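Local coordinates for cytokinesis protein 2 (Saccharomyces cerevisiae, PDB 4WPE) that mediates the cytoskeletal rearrangements of cytokinesis, forming rings at the septins and later at the medial actin ring, here seen as its F-BAR domain, at residues 227-230 with 231-235. Residues are numbered along the deposited sequence; the frame is centred on the assembly and turned at random.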
loop_
_atom_site.group_PDB
_atom_site.type_symbol
_atom_site.label_atom_id
_atom_site.label_comp_id
_atom_site.label_asym_id
_atom_site.label_seq_id
_atom_site.Cartn_x
_atom_site.Cartn_y
_atom_site.Cartn_z
ATOM N N ILE A 227 -4.154 8.526 28.316
ATOM C CA ILE A 227 -3.191 7.468 28.030
ATOM C C ILE A 227 -3.890 6.189 27.577
ATOM O O ILE A 227 -3.568 5.637 26.529
ATOM C CB ILE A 227 -2.317 7.140 29.255
ATOM C CG1 ILE A 227 -1.574 8.386 29.746
ATOM C CG2 ILE A 227 -1.327 6.036 28.918
ATOM C CD1 ILE A 227 -0.637 8.979 28.725
ATOM N N SER A 228 -4.852 5.731 28.371
ATOM C CA SER A 228 -5.539 4.469 28.114
ATOM C C SER A 228 -6.291 4.469 26.786
ATOM O O SER A 228 -6.279 3.473 26.059
ATOM C CB SER A 228 -6.508 4.155 29.256
ATOM O OG SER A 228 -5.805 3.872 30.453
ATOM N N PHE A 229 -6.946 5.584 26.478
ATOM C CA PHE A 229 -7.696 5.711 25.232
ATOM C C PHE A 229 -6.760 5.602 24.028
ATOM O O PHE A 229 -7.035 4.859 23.087
ATOM C CB PHE A 229 -8.466 7.034 25.201
ATOM C CG PHE A 229 -9.329 7.213 23.982
ATOM C CD1 PHE A 229 -10.647 6.788 23.981
ATOM C CD2 PHE A 229 -8.824 7.818 22.840
ATOM C CE1 PHE A 229 -11.444 6.956 22.861
ATOM C CE2 PHE A 229 -9.614 7.987 21.718
ATOM C CZ PHE A 229 -10.926 7.556 21.729
ATOM N N LEU A 230 -5.655 6.344 24.065
ATOM C CA LEU A 230 -4.657 6.287 22.997
ATOM C C LEU A 230 -4.006 4.913 22.946
ATOM O O LEU A 230 -3.674 4.411 21.876
ATOM C CB LEU A 230 -3.585 7.360 23.191
ATOM C CG LEU A 230 -4.008 8.824 23.049
ATOM C CD1 LEU A 230 -2.806 9.743 23.206
ATOM C CD2 LEU A 230 -4.689 9.061 21.712
ATOM N N GLN A 231 -3.834 4.305 24.113
ATOM C CA GLN A 231 -3.246 2.975 24.203
ATOM C C GLN A 231 -4.125 1.939 23.499
ATOM O O GLN A 231 -3.622 1.102 22.753
ATOM C CB GLN A 231 -3.029 2.591 25.667
ATOM C CG GLN A 231 -2.101 1.410 25.882
ATOM C CD GLN A 231 -1.747 1.218 27.344
ATOM O OE1 GLN A 231 -2.094 2.043 28.188
ATOM N NE2 GLN A 231 -1.055 0.127 27.649
ATOM N N SER A 232 -5.434 2.006 23.725
ATOM C CA SER A 232 -6.362 1.057 23.108
ATOM C C SER A 232 -6.542 1.340 21.622
ATOM O O SER A 232 -6.679 0.416 20.819
ATOM C CB SER A 232 -7.724 1.092 23.805
ATOM O OG SER A 232 -8.448 2.259 23.452
ATOM N N LYS A 233 -6.547 2.621 21.262
ATOM C CA LYS A 233 -6.720 3.021 19.870
ATOM C C LYS A 233 -5.532 2.597 19.009
ATOM O O LYS A 233 -5.674 2.384 17.807
ATOM C CB LYS A 233 -6.928 4.532 19.767
ATOM C CG LYS A 233 -8.345 4.974 20.065
ATOM C CD LYS A 233 -9.354 3.989 19.501
ATOM C CE LYS A 233 -10.771 4.391 19.857
ATOM N NZ LYS A 233 -11.763 3.382 19.396
ATOM N N LEU A 234 -4.363 2.469 19.625
ATOM C CA LEU A 234 -3.169 2.080 18.888
ATOM C C LEU A 234 -3.097 0.570 18.664
ATOM O O LEU A 234 -2.433 0.114 17.731
ATOM C CB LEU A 234 -1.911 2.570 19.608
ATOM C CG LEU A 234 -1.592 4.051 19.375
ATOM C CD1 LEU A 234 -0.359 4.486 20.156
ATOM C CD2 LEU A 234 -1.409 4.324 17.889
ATOM N N GLN A 235 -3.770 -0.211 19.506
ATOM C CA GLN A 235 -3.836 -1.648 19.254
ATOM C C GLN A 235 -4.868 -1.877 18.160
ATOM O O GLN A 235 -4.616 -2.609 17.206
ATOM C CB GLN A 235 -4.185 -2.438 20.523
ATOM C CG GLN A 235 -3.328 -3.704 20.780
ATOM C CD GLN A 235 -3.479 -4.832 19.748
ATOM O OE1 GLN A 235 -4.036 -4.651 18.673
ATOM N NE2 GLN A 235 -2.970 -6.011 20.093
#
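Phe229 and Lys233, one helical turn apart, meet through a CH-pi contact: Lys233 CG lies over one face of the ring, 4.1 Å from its centroid and 28° off the normal. The bend at chi2 (-38°) steers the chain beyond CG, which crosses the ring obliquely to bring Lys233 CE within 3.7 Å of Phe229 CZ at the rim, and Lys233 NZ passes on to bond with Gln236. With an alanine at Phe229 the lysine methylenes would probably lose their aromatic platform, and Phe114 its stacking partner. Phe229 O accepts twice from the same side of its carbonyl plane: from Lys233 N at 2.9 Å, and from Ser232 OG at 3.0 Å, a hydroxyl turned back onto the preceding turn. Helical i to i+4 bonds also join Gln231 N to Ile227 O (2.8 Å) and Ser232 N to Ser228 O (2.9 Å); the one from Leu234 N to Leu230 O is weak. Residues 227-235 belong to the long helix 170-259 of the F-BAR domain. Phe229 stacks on Phe114 of helix 76-162, Leu230 and Leu234 pack on helix 37-71, and Gln231 NE2 bonds to Phe262 O and Leu259 O of the second subunit, tying this stretch of helix into the dimer.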